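Local coordinates for hypothetical protein (Clostridium sporogenes ATCC 15579, PDB 4QRK), which is of unknown function but, as a right-handed beta-helix protein of the DUF2154 family, is putatively involved in cell adhesion, at residues Leu107-Thr111 / Gly112-Ala116. Numbering follows the deposited sequence. Where two conformers were deposited one is given.
Sequences LSLGT and GEFKA
Leu109 and Phe114 meet across a corner of the right-handed beta-helix, where the chain leaves strand 103-110 and returns as strand 113-117 of the other sheet. The reversal is made at Gly110, Thr111 and Gly112. Gly112 has phi 140° and psi -156°, a conformation in which a beta-carbon would be jammed against the carbonyl oxygen of Thr111, so the turn depends on its missing side chain. No hydrogen bond joins the two segments; instead the backbone of 107-109 bonds to the neighbouring coils, at Asn127 and Gly129 on one side and at Leu29 and Phe31 on the other.

From the two sheets Leu107, Leu109 and Phe114 all point inward. Leu109 carries its branch across the gap with CG opposite its own carbonyl carbon, and in the conformer described its CD1 comes up to the root of the aromatic side chain, 3.5 Å from Phe114 CB. Phe114 holds its ring anti to the backbone N (chi1 173°), which lays it along its own strand between the sheets, across from the leucine CD1 methyls. Both leucines approach the phenylalanine at about a right angle, and the CD1 methyl of each lies oblique to the ring. The far end of the ring lies toward Leu107 CD1, but the modelled approach there is too close to be reliable. Val128 and Met130 of the following coil and Leu36 and Ile38 of the preceding one pack around the phenyl group.

On the outer side, Glu113 and Lys115 of the same strand form a long salt bridge, NZ of Lys115 lying 3.9 Å from OE1 of Glu113. At this corner the side chains that meet across the turn are all apolar, while these two charged residues are turned to the outside.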
ATOM      1  N   LEU A 107       0.308  -0.033  -6.133  1.00 28.62           N
ATOM      2  CA  LEU A 107       0.290  -1.478  -5.914  0.50 26.47           C
ATOM      3  C   LEU A 107      -0.845  -2.167  -6.662  1.00 20.03           C
ATOM      4  O   LEU A 107      -2.004  -1.813  -6.496  1.00 25.98           O
ATOM      5  CB  LEU A 107       0.108  -1.766  -4.433  0.50 31.62           C
ATOM      6  CG  LEU A 107       0.940  -0.896  -3.507  0.50 38.33           C
ATOM      7  CD1 LEU A 107       0.628  -1.178  -2.085  0.50 41.19           C
ATOM      8  CD2 LEU A 107       2.368  -1.216  -3.745  0.50 41.45           C
ATOM      9  N   SER A 108      -0.497  -3.177  -7.435  1.00 26.39           N
ATOM     10  CA  SER A 108      -1.462  -4.089  -8.010  0.50 29.43           C
ATOM     11  C   SER A 108      -1.175  -5.468  -7.434  1.00 28.83           C
ATOM     12  O   SER A 108      -0.145  -6.078  -7.746  1.00 25.23           O
ATOM     13  CB  SER A 108      -1.316  -4.105  -9.530  0.50 32.29           C
ATOM     14  OG  SER A 108      -2.272  -4.963 -10.100  0.50 31.95           O
ATOM     15  N   LEU A 109      -2.096  -5.929  -6.602  1.00 23.49           N
ATOM     16  CA  LEU A 109      -1.983  -7.178  -5.873  0.50 27.18           C
ATOM     17  C   LEU A 109      -3.087  -8.147  -6.304  1.00 26.39           C
ATOM     18  O   LEU A 109      -4.266  -7.833  -6.163  1.00 26.87           O
ATOM     19  CB  LEU A 109      -2.124  -6.851  -4.390  0.50 35.09           C
ATOM     20  CG  LEU A 109      -1.399  -5.575  -3.947  0.50 36.37           C
ATOM     21  CD1 LEU A 109      -1.748  -5.245  -2.512  0.50 38.09           C
ATOM     22  CD2 LEU A 109       0.092  -5.727  -4.116  0.50 34.46           C
ATOM     23  N   GLY A 110      -2.721  -9.313  -6.809  1.00 27.75           N
ATOM     24  CA  GLY A 110      -3.709 -10.272  -7.313  1.00 25.97           C
ATOM     25  C   GLY A 110      -4.454 -10.939  -6.171  1.00 29.17           C
ATOM     26  O   GLY A 110      -5.636 -10.719  -5.956  1.00 27.48           O
ATOM     27  N   THR A 111      -3.723 -11.697  -5.382  1.00 24.91           N
ATOM     28  CA  THR A 111      -4.298 -12.464  -4.287  1.00 21.89           C
ATOM     29  C   THR A 111      -3.318 -12.555  -3.137  1.00 27.82           C
ATOM     30  O   THR A 111      -2.163 -12.908  -3.349  1.00 31.34           O
ATOM     31  CB  THR A 111      -4.567 -13.926  -4.743  1.00 35.47           C
ATOM     32  OG1 THR A 111      -5.300 -13.913  -5.974  1.00 38.43           O
ATOM     33  CG2 THR A 111      -5.396 -14.673  -3.700  1.00 38.73           C
ATOM     34  N   GLY A 112      -3.775 -12.347  -1.913  1.00 24.66           N
ATOM     35  CA  GLY A 112      -2.891 -12.475  -0.770  1.00 29.22           C
ATOM     36  C   GLY A 112      -3.117 -11.425   0.287  1.00 31.30           C
ATOM     37  O   GLY A 112      -4.193 -10.858   0.366  1.00 30.25           O
ATOM     38  N   GLU A 113      -2.094 -11.166   1.092  1.00 23.43           N
ATOM     39  CA  GLU A 113      -2.214 -10.245   2.207  1.00 28.42           C
ATOM     40  C   GLU A 113      -1.207  -9.137   2.106  1.00 29.30           C
ATOM     41  O   GLU A 113       0.014  -9.363   1.957  1.00 28.64           O
ATOM     42  CB  GLU A 113      -2.044 -10.989   3.513  1.00 31.89           C
ATOM     43  CG  GLU A 113      -3.099 -12.085   3.744  1.00 40.56           C
ATOM     44  CD  GLU A 113      -2.804 -12.908   4.982  1.00 60.75           C
ATOM     45  OE1 GLU A 113      -1.702 -12.743   5.556  1.00 69.85           O
ATOM     46  OE2 GLU A 113      -3.662 -13.725   5.381  1.00 69.92           O
ATOM     47  N   PHE A 114      -1.727  -7.923   2.124  1.00 23.04           N
ATOM     48  CA  PHE A 114      -0.886  -6.733   2.030  1.00 24.94           C
ATOM     49  C   PHE A 114      -0.943  -5.984   3.365  1.00 25.17           C
ATOM     50  O   PHE A 114      -2.025  -5.612   3.844  1.00 25.35           O
ATOM     51  CB  PHE A 114      -1.377  -5.837   0.912  1.00 25.38           C
ATOM     52  CG  PHE A 114      -0.672  -4.492   0.843  1.00 25.65           C
ATOM     53  CD1 PHE A 114       0.706  -4.405   0.931  1.00 28.43           C
ATOM     54  CD2 PHE A 114      -1.394  -3.324   0.692  1.00 29.53           C
ATOM     55  CE1 PHE A 114       1.354  -3.174   0.888  1.00 29.83           C
ATOM     56  CE2 PHE A 114      -0.754  -2.091   0.639  1.00 30.42           C
ATOM     57  CZ  PHE A 114       0.614  -2.014   0.747  1.00 31.80           C
ATOM     58  N   LYS A 115       0.217  -5.772   3.951  1.00 23.67           N
ATOM     59  CA  LYS A 115       0.341  -5.053   5.216  1.00 25.96           C
ATOM     60  C   LYS A 115       1.389  -3.978   5.064  1.00 29.66           C
ATOM     61  O   LYS A 115       2.508  -4.218   4.570  1.00 23.37           O
ATOM     62  CB  LYS A 115       0.751  -6.007   6.336  1.00 22.68           C
ATOM     63  CG  LYS A 115      -0.227  -7.115   6.664  1.00 28.09           C
ATOM     64  CD  LYS A 115       0.233  -7.790   7.967  1.00 35.43           C
ATOM     65  CE  LYS A 115      -0.356  -9.167   8.221  1.00 48.11           C
ATOM     66  NZ  LYS A 115      -1.698  -9.374   7.613  1.00 43.23           N
ATOM     67  N   ALA A 116       1.031  -2.767   5.459  1.00 24.80           N
ATOM     68  CA  ALA A 116       1.966  -1.657   5.331  1.00 25.87           C
ATOM     69  C   ALA A 116       1.845  -0.627   6.440  1.00 29.33           C
ATOM     70  O   ALA A 116       0.749  -0.156   6.775  1.00 25.77           O
ATOM     71  CB  ALA A 116       1.831  -0.941   3.951  1.00 27.81           C
TER